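Long-range contact in immunity protein (PDB 4Q7O), which probably protects Neisseria meningitidis cells by neutralising the toxin of a contact-dependent growth-inhibition system: residues B[7-15]-B[24-32]. Numbering follows the deposited sequence.
Sequences NIFLNLNKK and ISIFFETIY
Phe-9 turns one edge toward the face of Tyr-32 in an offset edge-to-face pair, the planes 87° apart, and so joins the start of helix 10-18 to helix 22-34 in an antiparallel hairpin. Beneath one Phe-9 face sits Phe-28 CB, 4.1 Å from the ring centroid; Ile-8 CG1 lies against the other. Glu-29 OE1 lies in plane at the ring edge, 3.6 Å from Phe-9 CD2. Ile-8 makes a CH-pi contact, CD1 3.7 Å from the Tyr-32 centroid. Its CG1 is wedged between backbone N and carbonyl carbon (chi1 67°), and the extended chi2 (161°) carries CD1 over the Tyr-32 face. Further along, Leu-12 CD2 is 4.0 Å from Ile-24 CG2.

Polar bonds shape the start of helix 10-18: Asn-7 OD1 accepts from Phe-9 N in an Asx turn, while Asn-13 N and ND2 grip Phe-9 O from opposite faces of its plane. No direct hydrogen bond joins residues 7-15 to residues 24-32, although Ser-25 OG bonds to Ser-16 OG. Tyr-32 OH bonds to His-122. One water accepts from Ile-8 N (2.8 Å) and donates to Glu-29 OE1 (2.6 Å).

Cohesion is thus chiefly aromatic and aliphatic, with the ring-edge carboxylate oxygen bridged by water to Ile-8 N.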
ATOM      1  N   ASN B   7       1.609 -12.462   0.867  1.00 23.91           N
ATOM      2  CA  ASN B   7       2.520 -11.362   1.167  1.00 22.25           C
ATOM      3  C   ASN B   7       3.440 -11.721   2.341  1.00 19.82           C
ATOM      4  O   ASN B   7       2.958 -12.081   3.416  1.00 21.98           O
ATOM      5  CB  ASN B   7       1.703 -10.096   1.483  1.00 22.16           C
ATOM      6  CG  ASN B   7       2.501  -8.806   1.315  1.00 21.43           C
ATOM      7  OD1 ASN B   7       3.593  -8.661   1.856  1.00 19.78           O
ATOM      8  ND2 ASN B   7       1.934  -7.849   0.579  1.00 22.18           N
ATOM      9  N   ILE B   8       4.758 -11.630   2.143  1.00 15.02           N
ATOM     10  CA  ILE B   8       5.710 -11.913   3.223  1.00 11.92           C
ATOM     11  C   ILE B   8       5.909 -10.754   4.206  1.00  9.10           C
ATOM     12  O   ILE B   8       6.499 -10.938   5.271  1.00  8.72           O
ATOM     13  CB  ILE B   8       7.114 -12.335   2.705  1.00 12.60           C
ATOM     14  CG1 ILE B   8       7.811 -11.165   2.004  1.00 13.87           C
ATOM     15  CG2 ILE B   8       7.018 -13.553   1.805  1.00 13.54           C
ATOM     16  CD1 ILE B   8       9.310 -11.339   1.868  1.00 14.16           C
ATOM     17  N   PHE B   9       5.434  -9.566   3.855  1.00  8.55           N
ATOM     18  CA  PHE B   9       5.685  -8.390   4.687  1.00  7.55           C
ATOM     19  C   PHE B   9       4.616  -8.219   5.755  1.00  7.77           C
ATOM     20  O   PHE B   9       3.942  -7.192   5.836  1.00  8.75           O
ATOM     21  CB  PHE B   9       5.841  -7.140   3.820  1.00  7.44           C
ATOM     22  CG  PHE B   9       7.088  -7.155   2.989  1.00  8.15           C
ATOM     23  CD1 PHE B   9       8.329  -6.969   3.585  1.00  8.79           C
ATOM     24  CD2 PHE B   9       7.033  -7.405   1.626  1.00  9.34           C
ATOM     25  CE1 PHE B   9       9.503  -7.007   2.829  1.00  9.06           C
ATOM     26  CE2 PHE B   9       8.199  -7.435   0.866  1.00  9.68           C
ATOM     27  CZ  PHE B   9       9.434  -7.235   1.471  1.00 10.14           C
ATOM     28  N   LEU B  10       4.486  -9.233   6.595  1.00  7.57           N
ATOM     29  CA  LEU B  10       3.392  -9.275   7.553  1.00  7.47           C
ATOM     30  C   LEU B  10       3.476  -8.134   8.559  1.00  7.46           C
ATOM     31  O   LEU B  10       2.513  -7.389   8.757  1.00  9.46           O
ATOM     32  CB  LEU B  10       3.362 -10.623   8.274  1.00  7.51           C
ATOM     33  CG  LEU B  10       3.175 -11.836   7.356  1.00  9.90           C
ATOM     34  CD1 LEU B  10       3.165 -13.128   8.157  1.00 12.11           C
ATOM     35  CD2 LEU B  10       1.896 -11.706   6.542  1.00 11.80           C
ATOM     36  N   ASN B  11       4.632  -7.987   9.192  1.00  6.88           N
ATOM     37  CA  ASN B  11       4.793  -6.939  10.192  1.00  7.26           C
ATOM     38  C   ASN B  11       4.936  -5.543   9.602  1.00  7.36           C
ATOM     39  O   ASN B  11       4.445  -4.563  10.174  1.00  7.99           O
ATOM     40  CB  ASN B  11       5.930  -7.279  11.143  1.00  8.14           C
ATOM     41  CG  ASN B  11       5.633  -8.526  11.943  1.00 10.31           C
ATOM     42  OD1 ASN B  11       4.516  -8.695  12.443  1.00 12.65           O
ATOM     43  ND2 ASN B  11       6.607  -9.422  12.042  1.00 11.00           N
ATOM     44  N   LEU B  12       5.580  -5.454   8.445  1.00  7.52           N
ATOM     45  CA  LEU B  12       5.712  -4.173   7.755  1.00  7.52           C
ATOM     46  C   LEU B  12       4.353  -3.629   7.369  1.00  7.37           C
ATOM     47  O   LEU B  12       4.065  -2.461   7.602  1.00  7.74           O
ATOM     48  CB  LEU B  12       6.603  -4.318   6.514  1.00  8.22           C
ATOM     49  CG  LEU B  12       6.958  -3.108   5.635  1.00  9.04           C
ATOM     50  CD1 LEU B  12       5.866  -2.776   4.623  1.00 12.06           C
ATOM     51  CD2 LEU B  12       7.329  -1.879   6.479  1.00  8.49           C
ATOM     52  N   ASN B  13       3.523  -4.471   6.765  1.00  7.30           N
ATOM     53  CA  ASN B  13       2.209  -4.026   6.331  1.00  6.71           C
ATOM     54  C   ASN B  13       1.345  -3.597   7.496  1.00  7.54           C
ATOM     55  O   ASN B  13       0.649  -2.594   7.414  1.00  7.95           O
ATOM     56  CB  ASN B  13       1.487  -5.123   5.532  1.00  8.29           C
ATOM     57  CG  ASN B  13       1.813  -5.081   4.057  1.00 11.54           C
ATOM     58  OD1 ASN B  13       1.355  -4.189   3.332  1.00 13.36           O
ATOM     59  ND2 ASN B  13       2.573  -6.064   3.590  1.00 14.16           N
ATOM     60  N   LYS B  14       1.364  -4.366   8.577  1.00  7.57           N
ATOM     61  CA  LYS B  14       0.562  -4.008   9.744  1.00  8.35           C
ATOM     62  C   LYS B  14       0.914  -2.600  10.230  1.00  8.20           C
ATOM     63  O   LYS B  14       0.039  -1.747  10.403  1.00  9.08           O
ATOM     64  CB  LYS B  14       0.757  -5.037  10.854  1.00  9.49           C
ATOM     65  CG  LYS B  14       0.067  -4.698  12.157  1.00 12.30           C
ATOM     66  CD  LYS B  14       0.157  -5.870  13.129  1.00 15.95           C
ATOM     67  CE  LYS B  14      -0.471  -5.538  14.469  1.00 20.98           C
ATOM     68  NZ  LYS B  14      -0.423  -6.701  15.406  1.00 23.78           N
ATOM     69  N   LYS B  15       2.201  -2.346  10.419  1.00  7.11           N
ATOM     70  CA  LYS B  15       2.622  -1.066  10.965  1.00  8.21           C
ATOM     71  C   LYS B  15       2.363   0.069   9.989  1.00  7.28           C
ATOM     72  O   LYS B  15       1.794   1.091  10.354  1.00  7.90           O
ATOM     73  CB  LYS B  15       4.095  -1.091  11.376  1.00 10.26           C
ATOM     74  CG  LYS B  15       4.514   0.094  12.226  1.00 13.64           C
ATOM     75  CD  LYS B  15       4.191  -0.154  13.700  1.00 17.83           C
ATOM     76  CE  LYS B  15       5.174  -1.133  14.333  1.00 20.35           C
ATOM     77  NZ  LYS B  15       4.839  -1.442  15.752  1.00 22.49           N
ATOM     78  N   ILE B  24       4.653   3.069   1.762  1.00  5.47           N
ATOM     79  CA  ILE B  24       5.718   2.180   2.226  1.00  6.65           C
ATOM     80  C   ILE B  24       5.389   0.708   1.965  1.00  7.29           C
ATOM     81  O   ILE B  24       6.254  -0.065   1.538  1.00  7.74           O
ATOM     82  CB  ILE B  24       6.013   2.381   3.724  1.00  7.41           C
ATOM     83  CG1 ILE B  24       6.416   3.834   4.005  1.00  9.24           C
ATOM     84  CG2 ILE B  24       7.092   1.414   4.187  1.00  8.54           C
ATOM     85  CD1 ILE B  24       7.614   4.313   3.207  1.00 11.33           C
ATOM     86  N   SER B  25       4.140   0.331   2.230  1.00  7.62           N
ATOM     87  CA  SER B  25       3.645  -1.024   1.973  1.00  8.21           C
ATOM     88  C   SER B  25       3.851  -1.386   0.501  1.00  7.79           C
ATOM     89  O   SER B  25       4.361  -2.463   0.164  1.00  9.68           O
ATOM     90  CB  SER B  25       2.142  -1.123   2.297  1.00  9.46           C
ATOM     91  OG  SER B  25       1.751  -0.285   3.380  1.00 13.19           O
ATOM     92  N   ILE B  26       3.454  -0.475  -0.380  1.00  6.43           N
ATOM     93  CA  ILE B  26       3.544  -0.717  -1.816  1.00  6.61           C
ATOM     94  C   ILE B  26       4.995  -0.764  -2.267  1.00  6.51           C
ATOM     95  O   ILE B  26       5.376  -1.606  -3.078  1.00  8.01           O
ATOM     96  CB  ILE B  26       2.794   0.379  -2.601  1.00  6.71           C
ATOM     97  CG1 ILE B  26       1.303   0.351  -2.260  1.00  7.88           C
ATOM     98  CG2 ILE B  26       2.992   0.222  -4.110  1.00  8.39           C
ATOM     99  CD1 ILE B  26       0.554   1.543  -2.823  1.00  8.36           C
ATOM    100  N   PHE B  27       5.808   0.132  -1.718  1.00  6.01           N
ATOM    101  CA  PHE B  27       7.229   0.203  -2.045  1.00  6.96           C
ATOM    102  C   PHE B  27       7.914  -1.154  -1.870  1.00  7.32           C
ATOM    103  O   PHE B  27       8.537  -1.677  -2.796  1.00  6.93           O
ATOM    104  CB  PHE B  27       7.902   1.266  -1.171  1.00  7.37           C
ATOM    105  CG  PHE B  27       9.382   1.384  -1.386  1.00  7.44           C
ATOM    106  CD1 PHE B  27       9.895   2.235  -2.356  1.00  8.93           C
ATOM    107  CD2 PHE B  27      10.269   0.668  -0.598  1.00  8.69           C
ATOM    108  CE1 PHE B  27      11.260   2.343  -2.550  1.00 10.25           C
ATOM    109  CE2 PHE B  27      11.635   0.769  -0.797  1.00  8.48           C
ATOM    110  CZ  PHE B  27      12.129   1.605  -1.768  1.00  9.25           C
ATOM    111  N   PHE B  28       7.782  -1.741  -0.689  1.00  7.15           N
ATOM    112  CA  PHE B  28       8.459  -3.003  -0.434  1.00  7.33           C
ATOM    113  C   PHE B  28       7.878  -4.178  -1.211  1.00  7.66           C
ATOM    114  O   PHE B  28       8.630  -4.982  -1.756  1.00  8.54           O
ATOM    115  CB  PHE B  28       8.550  -3.292   1.067  1.00  8.74           C
ATOM    116  CG  PHE B  28       9.634  -2.522   1.738  1.00  9.39           C
ATOM    117  CD1 PHE B  28      10.963  -2.823   1.477  1.00 11.32           C
ATOM    118  CD2 PHE B  28       9.340  -1.485   2.607  1.00  9.94           C
ATOM    119  CE1 PHE B  28      11.984  -2.110   2.079  1.00 11.80           C
ATOM    120  CE2 PHE B  28      10.358  -0.773   3.210  1.00 10.64           C
ATOM    121  CZ  PHE B  28      11.679  -1.084   2.943  1.00 11.94           C
ATOM    122  N   GLU B  29       6.555  -4.266  -1.301  1.00  8.07           N
ATOM    123  CA  GLU B  29       5.962  -5.402  -1.995  1.00 10.17           C
ATOM    124  C   GLU B  29       6.288  -5.402  -3.476  1.00 10.35           C
ATOM    125  O   GLU B  29       6.576  -6.447  -4.060  1.00 10.96           O
ATOM    126  CB  GLU B  29       4.448  -5.460  -1.798  1.00 12.43           C
ATOM    127  CG  GLU B  29       3.766  -6.608  -2.551  1.00 16.32           C
ATOM    128  CD  GLU B  29       4.292  -7.994  -2.191  1.00 21.27           C
ATOM    129  OE1 GLU B  29       4.873  -8.173  -1.099  1.00 23.27           O
ATOM    130  OE2 GLU B  29       4.110  -8.918  -3.013  1.00 23.95           O
ATOM    131  N   THR B  30       6.257  -4.229  -4.092  1.00  9.88           N
ATOM    132  CA  THR B  30       6.476  -4.184  -5.531  1.00 10.86           C
ATOM    133  C   THR B  30       7.944  -4.445  -5.893  1.00 10.37           C
ATOM    134  O   THR B  30       8.229  -5.107  -6.885  1.00 10.07           O
ATOM    135  CB  THR B  30       5.916  -2.900  -6.176  1.00 12.13           C
ATOM    136  OG1 THR B  30       6.537  -1.761  -5.586  1.00 12.30           O
ATOM    137  CG2 THR B  30       4.410  -2.814  -5.973  1.00 14.24           C
ATOM    138  N   ILE B  31       8.879  -3.947  -5.088  1.00  9.72           N
ATOM    139  CA  ILE B  31      10.289  -4.265  -5.319  1.00 10.13           C
ATOM    140  C   ILE B  31      10.566  -5.753  -5.107  1.00  9.07           C
ATOM    141  O   ILE B  31      11.230  -6.397  -5.920  1.00  9.28           O
ATOM    142  CB  ILE B  31      11.203  -3.422  -4.424  1.00 11.51           C
ATOM    143  CG1 ILE B  31      11.089  -1.953  -4.828  1.00 12.68           C
ATOM    144  CG2 ILE B  31      12.646  -3.905  -4.500  1.00 11.91           C
ATOM    145  CD1 ILE B  31      11.718  -1.013  -3.851  1.00 14.03           C
ATOM    146  N   TYR B  32      10.048  -6.303  -4.018  1.00  8.99           N
ATOM    147  CA  TYR B  32      10.236  -7.719  -3.732  1.00  8.48           C
ATOM    148  C   TYR B  32       9.715  -8.626  -4.845  1.00  9.53           C
ATOM    149  O   TYR B  32      10.373  -9.585  -5.242  1.00  9.73           O
ATOM    150  CB  TYR B  32       9.553  -8.070  -2.411  1.00  8.35           C
ATOM    151  CG  TYR B  32       9.479  -9.548  -2.127  1.00  8.71           C
ATOM    152  CD1 TYR B  32      10.595 -10.250  -1.695  1.00 10.74           C
ATOM    153  CD2 TYR B  32       8.289 -10.244  -2.277  1.00  9.56           C
ATOM    154  CE1 TYR B  32      10.529 -11.612  -1.423  1.00 11.39           C
ATOM    155  CE2 TYR B  32       8.209 -11.597  -2.007  1.00 10.96           C
ATOM    156  CZ  TYR B  32       9.328 -12.278  -1.584  1.00 10.69           C
ATOM    157  OH  TYR B  32       9.239 -13.624  -1.314  1.00 12.25           O
TER
HETATM  158  O   HOH W   1       5.222 -10.642  -0.449  1.00 27.95           O